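Local atomic coordinates of UTP-glucose-1-phosphate uridylyltransferase 2 (Trypanosoma brucei, PDB entry 3GUE), a protein that probably catalyses the formation of UDP-glucose and diphosphate from UTP and alpha-D-glucose 1-phosphate. Residues 16-21 / 183-188; 26-31 / 161-166; 226-231 / 369-374. All coordinates share one frame; numbering follows the deposited sequence.

Overall arrangement
From the N terminus, helix 10-21 and then helix 26-40 run beside an antiparallel sheet that the chain builds much later. Interaction 1 joins the first helix to residues 183-188 and closes the larger loop. Interaction 2 joins the second helix to residues 161-166 and is nested inside it. The two centres lie about 9 Å apart, because strands 165-169 and 186-187 are neighbours in that sheet. Interaction 3 follows in series, tying the start of helix 229-237 to the loop after strand 362-366; its centre is about 36 Å from that of interaction 1. UDP-glucose spans the gap: Pro188 and Gln162 meet its uracil, Phe372 and Pro374 its glucose.

Interaction 1: residues 16-21 / 183-188; sequences LEKMQA and TCEWVP. With UPG (uridine-5'-diphosphate-glucose), chain C.
Lys18 and Trp186 run past each other in opposite directions where helix 10-21 lies against edge strand 186-187 of the small antiparallel sheet, a helix-on-sheet packing in this enzyme of the GT-A clan. The lysine lies alongside the indole, its CG 3.8 Å from Trp186 CZ2. Its CG is turned anti to the backbone N (chi1 -176°), and the extended chain carries the amine on to Glu185, whose side chain it crosses at about a right angle. There Lys18 NZ forms a salt bridge with Glu185 OE1 at 3.1 Å, approaching from above the carboxylate, 60° out of its plane. Glu185 OE2 accepts from Tyr178 N, so the carboxylate is held through both oxygens. A water also bridges the two residues: it accepts from Lys18 NZ at 2.7 Å and can donate to Glu185 O, though other acceptors compete for its protons. Lysine suits this partly exposed position, with a long apolar stem for the indole and a charged end for Glu185.

Trp186 is buried and presents the edge of its six-membered ring to the helix. Lys18 O lies in the ring plane, 3.6 Å from Trp186 CH2, where the C-H edge is probably slightly positive. Met19 adds a looser apolar touch, its CG 4.3 Å from Trp186 CZ3, and also packs on Ile29, Phe32 and Val165 between the helices and the sheet. Arg164 makes a cation-pi contact with the indole. Just beyond the strand the same segment reaches the nucleotide pocket, where Pro188 CB lies 3.3 Å from O4 of the uracil.

Interaction 2: residues 26-31 / 161-166; sequences EKCIHI and MQNRVP. With UPG (uridine-5'-diphosphate-glucose), chain C.
With SG of Cys28 swung anti to the backbone N (chi1 168°) and CG of Asn163 anti to its own carbonyl carbon (chi1 -56°), two short side chains meet where helix 26-40 packs against the run into strand 165-169. This is a largely buried contact of a helix with the loop that leads into a strand, in a GT-A-clan nucleotidyltransferase, and the same loop carries Gln162, which binds the uracil. Cys28 SG rests 3.5 Å from Asn163 CB, and Cys28 CB lies 3.6 Å from Asn163 CG, an approach of van der Waals kind with no hydrogen bond across it. Cys28 SG also touches the first residue of the strand, 4.0 Å from Val165 CG1. A small, weakly polar cysteine fits such a close approach of helix and backbone, while the branched valine fills the place beside it. Cys28, Ile31 and Val165 also line a pocket holding a dimercaptobutanediol molecule, probably a reagent carried over from crystallisation, which is hydrogen-bonded to Cys28 O.

Gln162, one residue before Asn163, turns to the ligand. Its extended chain sets the amide before the uracil edge, where it answers both a donor and an acceptor of the base, as glutamine can. A second shell steadies the amide: Asp193 OD2 accepts from Gln162 NE2 and also from Asn163 N, so this carboxylate fixes side chain and backbone together. Gln162 NE2 also makes a weak hydrogen bond to uracil O4 at 3.4 Å, whereas Gln162 OE1 accepts from uracil N3 at 2.7 Å, with an angle of 150° at the hydrogen.

Interaction 3: residues 226-231 / 369-374; sequences TLDVRL and RERFAP. With UPG (uridine-5'-diphosphate-glucose), chain C.
Arg371, extended, reaches across to Asp228 and Thr226, and the tight part of the contact gathers round its guanidinium. Arg371 NH2 and Asp228 OD2 form a salt bridge; the modelled separation of 2.4 Å is very short, and its exact value is doubtful. The carboxylate does not lie flat against the guanidinium: the two planes are 67° apart. The other oxygen serves the helix start: Asp228 OD1 accepts weakly from Arg230 N at 2.8 Å and from Leu231 N. Aspartate thus acts as N-cap and ion-pair partner at once. Glu65 OE2 also comes close to Asp228 OD2, a nearness of like charges that the arginine probably offsets. Thr226 lays its methyl over one guanidinium face, CG2 being 3.5 Å from Arg371 NE.

Elsewhere along the guanidinium edge packing is looser: Leu231 CD2 lies in its plane, 4.0 Å from Arg371 NH1. On the solvent side, exposed Arg230 keeps its NH2 6.5 Å from Arg371 NH2, without contact between the like charges.

A second salt bridge, from Arg371 NH1 to Glu245, anchors the arginine to strand 242-248. Further along, Phe372 turns a ring edge to the glucose, its CE1 3.4 Å from O6'. The contact therefore ties the start of helix 229-237 to the loop between strand 362-366 and helix 378-385, with Leu61 of helix 61-64 packed on Asp228, Leu231 and Arg371, and strand 300-309 touching Leu231 and Phe372.

Interaction 1: residues 16-21 / 183-188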
loop_
_atom_site.group_PDB
_atom_site.type_symbol
_atom_site.label_atom_id
_atom_site.label_comp_id
_atom_site.label_asym_id
_atom_site.label_seq_id
_atom_site.Cartn_x
_atom_site.Cartn_y
_atom_site.Cartn_z
ATOM N N LEU A 16 22.960 13.921 -7.425
ATOM C CA LEU A 16 23.037 14.904 -6.329
ATOM C C LEU A 16 22.587 16.251 -6.816
ATOM O O LEU A 16 21.734 16.893 -6.187
ATOM C CB LEU A 16 24.464 14.980 -5.757
ATOM C CG LEU A 16 24.755 15.938 -4.597
ATOM C CD1 LEU A 16 26.023 15.493 -3.924
ATOM C CD2 LEU A 16 24.908 17.402 -5.078
ATOM N N GLU A 17 23.155 16.670 -7.955
ATOM C CA GLU A 17 22.928 17.984 -8.512
ATOM C C GLU A 17 21.513 18.129 -9.009
ATOM O O GLU A 17 20.900 19.163 -8.794
ATOM C CB GLU A 17 23.953 18.302 -9.624
ATOM C CG GLU A 17 25.342 18.678 -9.101
ATOM C CD GLU A 17 26.417 18.884 -10.185
ATOM O OE1 GLU A 17 26.200 18.568 -11.376
ATOM O OE2 GLU A 17 27.508 19.373 -9.818
ATOM N N LYS A 18 20.989 17.086 -9.661
ATOM C CA LYS A 18 19.606 17.081 -10.134
ATOM C C LYS A 18 18.607 17.155 -8.968
ATOM O O LYS A 18 17.557 17.795 -9.095
ATOM C CB LYS A 18 19.333 15.819 -10.967
ATOM C CG LYS A 18 17.945 15.753 -11.604
ATOM C CD LYS A 18 17.799 14.557 -12.544
ATOM C CE LYS A 18 16.652 14.768 -13.559
ATOM N NZ LYS A 18 16.707 13.659 -14.570
ATOM N N MET A 19 18.912 16.476 -7.855
ATOM C CA MET A 19 18.048 16.515 -6.661
ATOM C C MET A 19 18.053 17.889 -5.994
ATOM O O MET A 19 16.996 18.459 -5.678
ATOM C CB MET A 19 18.423 15.417 -5.656
ATOM C CG MET A 19 18.077 14.005 -6.151
ATOM S SD MET A 19 18.716 12.642 -5.174
ATOM C CE MET A 19 17.431 12.431 -3.976
ATOM N N GLN A 20 19.242 18.423 -5.789
ATOM C CA GLN A 20 19.393 19.769 -5.258
ATOM C C GLN A 20 18.722 20.828 -6.166
ATOM O O GLN A 20 18.159 21.808 -5.671
ATOM C CB GLN A 20 20.872 20.089 -5.048
ATOM C CG GLN A 20 21.540 19.337 -3.916
ATOM C CD GLN A 20 22.980 19.795 -3.697
ATOM O OE1 GLN A 20 23.555 20.491 -4.529
ATOM N NE2 GLN A 20 23.567 19.394 -2.585
ATOM N N ALA A 21 18.760 20.627 -7.488
ATOM C CA ALA A 21 18.115 21.572 -8.432
ATOM C C ALA A 21 16.591 21.585 -8.303
ATOM O O ALA A 21 15.942 22.565 -8.660
ATOM C CB ALA A 21 18.506 21.259 -9.869
ATOM N N THR A 183 8.522 14.556 -16.178
ATOM C CA THR A 183 7.818 14.042 -15.002
ATOM C C THR A 183 8.132 12.544 -14.763
ATOM O O THR A 183 8.269 12.122 -13.630
ATOM C CB THR A 183 6.294 14.340 -15.178
ATOM O OG1 THR A 183 6.082 15.763 -15.107
ATOM C CG2 THR A 183 5.418 13.639 -14.170
ATOM N N CYS A 184 8.297 11.771 -15.839
ATOM C CA CYS A 184 8.689 10.363 -15.771
ATOM C C CYS A 184 10.110 10.122 -15.257
ATOM O O CYS A 184 10.460 8.958 -15.025
ATOM C CB CYS A 184 8.553 9.678 -17.138
ATOM S SG CYS A 184 6.846 9.541 -17.730
ATOM N N GLU A 185 10.908 11.193 -15.091
ATOM C CA GLU A 185 12.313 11.116 -14.626
ATOM C C GLU A 185 12.455 10.904 -13.095
ATOM O O GLU A 185 13.568 10.708 -12.577
ATOM C CB GLU A 185 13.091 12.372 -15.044
ATOM C CG GLU A 185 13.222 12.598 -16.578
ATOM C CD GLU A 185 13.828 13.954 -16.967
ATOM O OE1 GLU A 185 14.202 14.768 -16.080
ATOM O OE2 GLU A 185 13.918 14.210 -18.182
ATOM N N TRP A 186 11.323 10.957 -12.393
ATOM C CA TRP A 186 11.278 11.000 -10.935
ATOM C C TRP A 186 10.313 9.963 -10.378
ATOM O O TRP A 186 9.304 9.691 -11.021
ATOM C CB TRP A 186 10.756 12.368 -10.488
ATOM C CG TRP A 186 11.672 13.446 -10.809
ATOM C CD1 TRP A 186 11.685 14.207 -11.949
ATOM C CD2 TRP A 186 12.744 13.913 -9.991
ATOM N NE1 TRP A 186 12.700 15.128 -11.879
ATOM C CE2 TRP A 186 13.366 14.973 -10.692
ATOM C CE3 TRP A 186 13.236 13.543 -8.727
ATOM C CZ2 TRP A 186 14.466 15.661 -10.183
ATOM C CZ3 TRP A 186 14.329 14.217 -8.217
ATOM C CH2 TRP A 186 14.925 15.295 -8.941
ATOM N N VAL A 187 10.607 9.440 -9.183
ATOM C CA VAL A 187 9.620 8.659 -8.371
ATOM C C VAL A 187 9.708 8.972 -6.884
ATOM O O VAL A 187 10.806 9.172 -6.391
ATOM C CB VAL A 187 9.799 7.133 -8.472
ATOM C CG1 VAL A 187 9.118 6.602 -9.695
ATOM C CG2 VAL A 187 11.272 6.734 -8.419
ATOM N N PRO A 188 8.553 8.947 -6.164
ATOM C CA PRO A 188 8.576 8.996 -4.691
ATOM C C PRO A 188 9.347 7.755 -4.219
ATOM O O PRO A 188 9.177 6.688 -4.821
ATOM C CB PRO A 188 7.086 8.896 -4.299
ATOM C CG PRO A 188 6.399 8.302 -5.499
ATOM C CD PRO A 188 7.173 8.853 -6.677
HETATM N N1 UPG C . 2.848 5.143 -1.329
HETATM C C2 UPG C . 3.352 6.376 -0.869
HETATM N N3 UPG C . 4.635 6.721 -1.258
HETATM C C4 UPG C . 5.421 5.924 -2.055
HETATM C C5 UPG C . 4.936 4.688 -2.499
HETATM C C6 UPG C . 3.654 4.284 -2.141
HETATM O O2 UPG C . 2.719 7.181 -0.170
HETATM O O4 UPG C . 6.548 6.343 -2.351
HETATM C C1C UPG C . 1.466 4.718 -0.934
HETATM C C2C UPG C . 0.487 4.193 -1.989
HETATM O O2C UPG C . -0.149 5.277 -2.680
HETATM C C3C UPG C . -0.506 3.466 -1.086
HETATM C C4C UPG C . 0.402 2.844 -0.037
HETATM O O4C UPG C . 1.638 3.607 -0.036
HETATM O O3C UPG C . -1.336 4.429 -0.439
HETATM C C5C UPG C . 0.763 1.364 -0.390
HETATM O O5C UPG C . 1.572 1.232 -1.528
HETATM P PA UPG C . 1.318 0.049 -2.596
HETATM O O1A UPG C . -0.149 0.079 -2.858
HETATM O O2A UPG C . 2.255 0.120 -3.723
HETATM O O3A UPG C . 1.623 -1.289 -1.687
HETATM P PB UPG C . 3.049 -2.047 -1.493
HETATM O O1B UPG C . 4.046 -1.047 -1.075
HETATM O O2B UPG C . 3.343 -2.950 -2.651
HETATM O O3B UPG C . 2.631 -3.041 -0.304
HETATM C "C1'" UPG C . 2.272 -2.470 1.007
HETATM C "C2'" UPG C . 3.226 -3.018 2.059
HETATM C "C3'" UPG C . 3.123 -4.538 2.025
HETATM C "C4'" UPG C . 1.679 -4.946 2.359
HETATM C "C5'" UPG C . 0.691 -4.289 1.361
HETATM C "C6'" UPG C . -0.726 -4.419 1.855
HETATM O "O2'" UPG C . 4.584 -2.625 1.788
HETATM O "O3'" UPG C . 4.073 -5.087 2.922
HETATM O "O4'" UPG C . 1.536 -6.358 2.320
HETATM O "O5'" UPG C . 0.901 -2.857 1.228
HETATM O "O6'" UPG C . -1.626 -4.161 0.776
HETATM O O HOH W 1 16.037 11.310 -13.397
#

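Interaction 2: residues 26-31 / 161-166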
loop_
_atom_site.group_PDB
_atom_site.type_symbol
_atom_site.label_atom_id
_atom_site.label_comp_id
_atom_site.label_asym_id
_atom_site.label_seq_id
_atom_site.Cartn_x
_atom_site.Cartn_y
_atom_site.Cartn_z
ATOM N N GLU A 26 17.764 17.595 1.990
ATOM C CA GLU A 26 19.168 17.213 2.231
ATOM C C GLU A 26 19.403 15.777 2.745
ATOM O O GLU A 26 20.233 15.035 2.196
ATOM C CB GLU A 26 19.819 18.256 3.175
ATOM C CG GLU A 26 20.577 17.699 4.411
ATOM C CD GLU A 26 20.090 18.279 5.761
ATOM O OE1 GLU A 26 19.443 19.365 5.786
ATOM O OE2 GLU A 26 20.364 17.650 6.818
ATOM N N LYS A 27 18.693 15.377 3.798
ATOM C CA LYS A 27 18.868 14.020 4.333
ATOM C C LYS A 27 18.385 12.950 3.361
ATOM O O LYS A 27 18.972 11.890 3.294
ATOM C CB LYS A 27 18.256 13.843 5.718
ATOM C CG LYS A 27 19.034 14.501 6.832
ATOM C CD LYS A 27 20.293 13.741 7.242
ATOM C CE LYS A 27 20.930 14.431 8.444
ATOM N NZ LYS A 27 22.299 13.934 8.751
ATOM N N CYS A 28 17.329 13.240 2.602
ATOM C CA CYS A 28 16.856 12.306 1.565
ATOM C C CYS A 28 17.933 12.084 0.481
ATOM O O CYS A 28 18.182 10.942 0.065
ATOM C CB CYS A 28 15.539 12.777 0.944
ATOM S SG CYS A 28 15.096 11.874 -0.561
ATOM N N ILE A 29 18.574 13.166 0.036
ATOM C CA ILE A 29 19.668 13.072 -0.949
ATOM C C ILE A 29 20.764 12.147 -0.393
ATOM O O ILE A 29 21.164 11.198 -1.047
ATOM C CB ILE A 29 20.222 14.462 -1.363
ATOM C CG1 ILE A 29 19.132 15.285 -2.080
ATOM C CG2 ILE A 29 21.491 14.307 -2.251
ATOM C CD1 ILE A 29 19.408 16.754 -2.206
ATOM N N HIS A 30 21.191 12.416 0.836
ATOM C CA HIS A 30 22.198 11.607 1.540
ATOM C C HIS A 30 21.843 10.102 1.641
ATOM O O HIS A 30 22.668 9.252 1.318
ATOM C CB HIS A 30 22.497 12.253 2.906
ATOM C CG HIS A 30 23.342 11.422 3.821
ATOM N ND1 HIS A 30 23.107 11.343 5.175
ATOM C CD2 HIS A 30 24.423 10.643 3.582
ATOM C CE1 HIS A 30 24.000 10.542 5.731
ATOM N NE2 HIS A 30 24.812 10.108 4.786
ATOM N N ILE A 31 20.635 9.786 2.111
ATOM C CA ILE A 31 20.140 8.408 2.177
ATOM C C ILE A 31 20.100 7.769 0.763
ATOM O O ILE A 31 20.537 6.629 0.582
ATOM C CB ILE A 31 18.739 8.344 2.863
ATOM C CG1 ILE A 31 18.792 8.979 4.271
ATOM C CG2 ILE A 31 18.181 6.904 2.905
ATOM C CD1 ILE A 31 17.448 8.907 5.066
ATOM N N MET A 161 4.181 16.277 2.648
ATOM C CA MET A 161 4.792 16.105 1.344
ATOM C C MET A 161 6.059 15.273 1.484
ATOM O O MET A 161 6.975 15.627 2.212
ATOM C CB MET A 161 5.106 17.464 0.664
ATOM C CG MET A 161 5.606 17.295 -0.789
ATOM S SD MET A 161 4.271 16.873 -1.946
ATOM C CE MET A 161 3.352 18.384 -1.966
ATOM N N GLN A 162 6.084 14.144 0.799
ATOM C CA GLN A 162 7.247 13.305 0.831
ATOM C C GLN A 162 8.263 13.797 -0.203
ATOM O O GLN A 162 8.057 14.805 -0.891
ATOM C CB GLN A 162 6.870 11.825 0.645
ATOM C CG GLN A 162 6.418 11.408 -0.761
ATOM C CD GLN A 162 6.235 9.899 -0.844
ATOM O OE1 GLN A 162 5.137 9.407 -1.095
ATOM N NE2 GLN A 162 7.295 9.165 -0.567
ATOM N N ASN A 163 9.382 13.105 -0.262
ATOM C CA ASN A 163 10.451 13.410 -1.174
ATOM C C ASN A 163 10.214 12.769 -2.538
ATOM O O ASN A 163 9.238 12.040 -2.744
ATOM C CB ASN A 163 11.756 12.890 -0.580
ATOM C CG ASN A 163 12.021 13.441 0.816
ATOM O OD1 ASN A 163 12.273 12.684 1.762
ATOM N ND2 ASN A 163 11.971 14.758 0.946
ATOM N N ARG A 164 11.080 13.133 -3.473
ATOM C CA ARG A 164 11.216 12.463 -4.770
ATOM C C ARG A 164 12.676 12.227 -5.108
ATOM O O ARG A 164 13.570 12.977 -4.670
ATOM C CB ARG A 164 10.517 13.204 -5.904
ATOM C CG ARG A 164 10.845 14.677 -6.047
ATOM C CD ARG A 164 10.175 15.194 -7.319
ATOM N NE ARG A 164 10.760 16.445 -7.803
ATOM C CZ ARG A 164 10.411 17.020 -8.955
ATOM N NH1 ARG A 164 9.477 16.464 -9.723
ATOM N NH2 ARG A 164 10.982 18.158 -9.336
ATOM N N VAL A 165 12.890 11.175 -5.893
ATOM C CA VAL A 165 14.218 10.708 -6.225
ATOM C C VAL A 165 14.267 10.432 -7.740
ATOM O O VAL A 165 13.264 10.063 -8.342
ATOM C CB VAL A 165 14.668 9.455 -5.341
ATOM C CG1 VAL A 165 14.463 9.713 -3.847
ATOM C CG2 VAL A 165 13.972 8.180 -5.718
ATOM N N PRO A 166 15.426 10.640 -8.380
ATOM C CA PRO A 166 15.369 10.302 -9.806
ATOM C C PRO A 166 15.410 8.794 -10.053
ATOM O O PRO A 166 15.996 8.046 -9.257
ATOM C CB PRO A 166 16.638 10.982 -10.362
ATOM C CG PRO A 166 17.597 10.949 -9.249
ATOM C CD PRO A 166 16.760 11.150 -7.986
HETATM N N1 UPG C . 2.848 5.143 -1.329
HETATM C C2 UPG C . 3.352 6.376 -0.869
HETATM N N3 UPG C . 4.635 6.721 -1.258
HETATM C C4 UPG C . 5.421 5.924 -2.055
HETATM C C5 UPG C . 4.936 4.688 -2.499
HETATM C C6 UPG C . 3.654 4.284 -2.141
HETATM O O2 UPG C . 2.719 7.181 -0.170
HETATM O O4 UPG C . 6.548 6.343 -2.351
HETATM C C1C UPG C . 1.466 4.718 -0.934
HETATM C C2C UPG C . 0.487 4.193 -1.989
HETATM O O2C UPG C . -0.149 5.277 -2.680
HETATM C C3C UPG C . -0.506 3.466 -1.086
HETATM C C4C UPG C . 0.402 2.844 -0.037
HETATM O O4C UPG C . 1.638 3.607 -0.036
HETATM O O3C UPG C . -1.336 4.429 -0.439
HETATM C C5C UPG C . 0.763 1.364 -0.390
HETATM O O5C UPG C . 1.572 1.232 -1.528
HETATM P PA UPG C . 1.318 0.049 -2.596
HETATM O O1A UPG C . -0.149 0.079 -2.858
HETATM O O2A UPG C . 2.255 0.120 -3.723
HETATM O O3A UPG C . 1.623 -1.289 -1.687
HETATM P PB UPG C . 3.049 -2.047 -1.493
HETATM O O1B UPG C . 4.046 -1.047 -1.075
HETATM O O2B UPG C . 3.343 -2.950 -2.651
HETATM O O3B UPG C . 2.631 -3.041 -0.304
HETATM C "C1'" UPG C . 2.272 -2.470 1.007
HETATM C "C2'" UPG C . 3.226 -3.018 2.059
HETATM C "C3'" UPG C . 3.123 -4.538 2.025
HETATM C "C4'" UPG C . 1.679 -4.946 2.359
HETATM C "C5'" UPG C . 0.691 -4.289 1.361
HETATM C "C6'" UPG C . -0.726 -4.419 1.855
HETATM O "O2'" UPG C . 4.584 -2.625 1.788
HETATM O "O3'" UPG C . 4.073 -5.087 2.922
HETATM O "O4'" UPG C . 1.536 -6.358 2.320
HETATM O "O5'" UPG C . 0.901 -2.857 1.228
HETATM O "O6'" UPG C . -1.626 -4.161 0.776
#

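Interaction 3: residues 226-231 / 369-374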
loop_
_atom_site.group_PDB
_atom_site.type_symbol
_atom_site.label_atom_id
_atom_site.label_comp_id
_atom_site.label_asym_id
_atom_site.label_seq_id
_atom_site.Cartn_x
_atom_site.Cartn_y
_atom_site.Cartn_z
ATOM N N THR A 226 -8.643 0.531 10.635
ATOM C CA THR A 226 -9.353 1.119 11.763
ATOM C C THR A 226 -8.374 1.484 12.884
ATOM O O THR A 226 -7.461 0.721 13.225
ATOM C CB THR A 226 -10.555 0.197 12.274
ATOM O OG1 THR A 226 -11.354 0.904 13.218
ATOM C CG2 THR A 226 -10.066 -1.114 12.935
ATOM N N LEU A 227 -8.552 2.670 13.439
ATOM C CA LEU A 227 -7.891 2.989 14.689
ATOM C C LEU A 227 -8.579 2.179 15.823
ATOM O O LEU A 227 -9.728 2.443 16.183
ATOM C CB LEU A 227 -7.965 4.490 14.932
ATOM C CG LEU A 227 -6.913 4.980 15.930
ATOM C CD1 LEU A 227 -6.426 6.400 15.603
ATOM C CD2 LEU A 227 -7.384 4.868 17.358
ATOM N N ASP A 228 -7.888 1.171 16.353
ATOM C CA ASP A 228 -8.433 0.333 17.446
ATOM C C ASP A 228 -7.823 0.829 18.735
ATOM O O ASP A 228 -6.633 0.610 18.977
ATOM C CB ASP A 228 -8.060 -1.138 17.234
ATOM C CG ASP A 228 -8.709 -2.090 18.257
ATOM O OD1 ASP A 228 -9.104 -1.706 19.386
ATOM O OD2 ASP A 228 -8.818 -3.280 17.910
ATOM N N VAL A 229 -8.600 1.530 19.555
ATOM C CA VAL A 229 -8.050 2.000 20.832
ATOM C C VAL A 229 -7.581 0.828 21.756
ATOM O O VAL A 229 -6.605 0.983 22.491
ATOM C CB VAL A 229 -8.977 3.020 21.549
ATOM C CG1 VAL A 229 -8.302 3.586 22.812
ATOM C CG2 VAL A 229 -9.367 4.158 20.597
ATOM N N ARG A 230 -8.220 -0.344 21.665
ATOM C CA ARG A 230 -7.807 -1.526 22.474
ATOM C C ARG A 230 -6.437 -2.125 22.036
ATOM O O ARG A 230 -5.723 -2.720 22.846
ATOM C CB ARG A 230 -8.917 -2.606 22.534
ATOM C CG ARG A 230 -10.273 -2.090 23.069
ATOM C CD ARG A 230 -11.273 -3.229 23.411
ATOM N NE ARG A 230 -11.938 -3.755 22.218
ATOM C CZ ARG A 230 -13.246 -3.663 21.958
ATOM N NH1 ARG A 230 -14.082 -3.071 22.820
ATOM N NH2 ARG A 230 -13.724 -4.173 20.820
ATOM N N LEU A 231 -6.082 -1.938 20.772
ATOM C CA LEU A 231 -4.770 -2.326 20.259
ATOM C C LEU A 231 -3.755 -1.251 20.594
ATOM O O LEU A 231 -2.595 -1.526 20.936
ATOM C CB LEU A 231 -4.820 -2.510 18.761
ATOM C CG LEU A 231 -3.572 -3.098 18.092
ATOM C CD1 LEU A 231 -3.065 -4.419 18.757
ATOM C CD2 LEU A 231 -3.868 -3.302 16.614
ATOM N N ARG A 369 -9.510 -10.296 8.991
ATOM C CA ARG A 369 -9.533 -9.797 7.625
ATOM C C ARG A 369 -10.378 -8.541 7.452
ATOM O O ARG A 369 -10.172 -7.826 6.499
ATOM C CB ARG A 369 -10.017 -10.885 6.649
ATOM C CG ARG A 369 -9.794 -10.532 5.185
ATOM C CD ARG A 369 -8.599 -11.273 4.618
ATOM N NE ARG A 369 -8.172 -10.753 3.318
ATOM C CZ ARG A 369 -6.902 -10.756 2.898
ATOM N NH1 ARG A 369 -5.944 -11.208 3.695
ATOM N NH2 ARG A 369 -6.579 -10.255 1.718
ATOM N N GLU A 370 -11.317 -8.229 8.351
ATOM C CA GLU A 370 -12.166 -7.067 8.063
ATOM C C GLU A 370 -11.408 -5.725 8.193
ATOM O O GLU A 370 -11.928 -4.670 7.833
ATOM C CB GLU A 370 -13.521 -7.121 8.804
ATOM C CG GLU A 370 -14.282 -8.473 8.642
ATOM C CD GLU A 370 -14.849 -8.727 7.239
ATOM O OE1 GLU A 370 -15.787 -7.995 6.856
ATOM O OE2 GLU A 370 -14.387 -9.677 6.539
ATOM N N ARG A 371 -10.155 -5.784 8.637
ATOM C CA ARG A 371 -9.298 -4.587 8.670
ATOM C C ARG A 371 -8.407 -4.373 7.447
ATOM O O ARG A 371 -7.547 -3.483 7.453
ATOM C CB ARG A 371 -8.419 -4.593 9.925
ATOM C CG ARG A 371 -9.217 -4.599 11.201
ATOM C CD ARG A 371 -8.367 -4.297 12.382
ATOM N NE ARG A 371 -9.177 -4.396 13.588
ATOM C CZ ARG A 371 -8.718 -4.230 14.829
ATOM N NH1 ARG A 371 -7.437 -3.963 15.050
ATOM N NH2 ARG A 371 -9.552 -4.363 15.850
ATOM N N PHE A 372 -8.594 -5.191 6.416
ATOM C CA PHE A 372 -7.689 -5.235 5.272
ATOM C C PHE A 372 -8.500 -5.583 3.996
ATOM O O PHE A 372 -8.893 -6.719 3.818
ATOM C CB PHE A 372 -6.568 -6.271 5.555
ATOM C CG PHE A 372 -5.525 -6.398 4.457
ATOM C CD1 PHE A 372 -4.767 -5.297 4.055
ATOM C CD2 PHE A 372 -5.259 -7.636 3.875
ATOM C CE1 PHE A 372 -3.803 -5.420 3.061
ATOM C CE2 PHE A 372 -4.282 -7.773 2.884
ATOM C CZ PHE A 372 -3.548 -6.666 2.477
ATOM N N ALA A 373 -8.782 -4.553 3.181
ATOM C CA ALA A 373 -9.409 -4.633 1.863
ATOM C C ALA A 373 -8.468 -3.945 0.858
ATOM O O ALA A 373 -8.736 -2.814 0.428
ATOM C CB ALA A 373 -10.791 -3.936 1.856
ATOM N N PRO A 374 -7.362 -4.619 0.492
ATOM C CA PRO A 374 -6.340 -3.957 -0.323
ATOM C C PRO A 374 -6.771 -3.832 -1.784
ATOM O O PRO A 374 -7.496 -4.705 -2.309
ATOM C CB PRO A 374 -5.161 -4.945 -0.259
ATOM C CG PRO A 374 -5.842 -6.296 -0.182
ATOM C CD PRO A 374 -6.998 -6.025 0.787
HETATM N N1 UPG C . 2.848 5.143 -1.329
HETATM C C2 UPG C . 3.352 6.376 -0.869
HETATM N N3 UPG C . 4.635 6.721 -1.258
HETATM C C4 UPG C . 5.421 5.924 -2.055
HETATM C C5 UPG C . 4.936 4.688 -2.499
HETATM C C6 UPG C . 3.654 4.284 -2.141
HETATM O O2 UPG C . 2.719 7.181 -0.170
HETATM O O4 UPG C . 6.548 6.343 -2.351
HETATM C C1C UPG C . 1.466 4.718 -0.934
HETATM C C2C UPG C . 0.487 4.193 -1.989
HETATM O O2C UPG C . -0.149 5.277 -2.680
HETATM C C3C UPG C . -0.506 3.466 -1.086
HETATM C C4C UPG C . 0.402 2.844 -0.037
HETATM O O4C UPG C . 1.638 3.607 -0.036
HETATM O O3C UPG C . -1.336 4.429 -0.439
HETATM C C5C UPG C . 0.763 1.364 -0.390
HETATM O O5C UPG C . 1.572 1.232 -1.528
HETATM P PA UPG C . 1.318 0.049 -2.596
HETATM O O1A UPG C . -0.149 0.079 -2.858
HETATM O O2A UPG C . 2.255 0.120 -3.723
HETATM O O3A UPG C . 1.623 -1.289 -1.687
HETATM P PB UPG C . 3.049 -2.047 -1.493
HETATM O O1B UPG C . 4.046 -1.047 -1.075
HETATM O O2B UPG C . 3.343 -2.950 -2.651
HETATM O O3B UPG C . 2.631 -3.041 -0.304
HETATM C "C1'" UPG C . 2.272 -2.470 1.007
HETATM C "C2'" UPG C . 3.226 -3.018 2.059
HETATM C "C3'" UPG C . 3.123 -4.538 2.025
HETATM C "C4'" UPG C . 1.679 -4.946 2.359
HETATM C "C5'" UPG C . 0.691 -4.289 1.361
HETATM C "C6'" UPG C . -0.726 -4.419 1.855
HETATM O "O2'" UPG C . 4.584 -2.625 1.788
HETATM O "O3'" UPG C . 4.073 -5.087 2.922
HETATM O "O4'" UPG C . 1.536 -6.358 2.320
HETATM O "O5'" UPG C . 0.901 -2.857 1.228
HETATM O "O6'" UPG C . -1.626 -4.161 0.776
#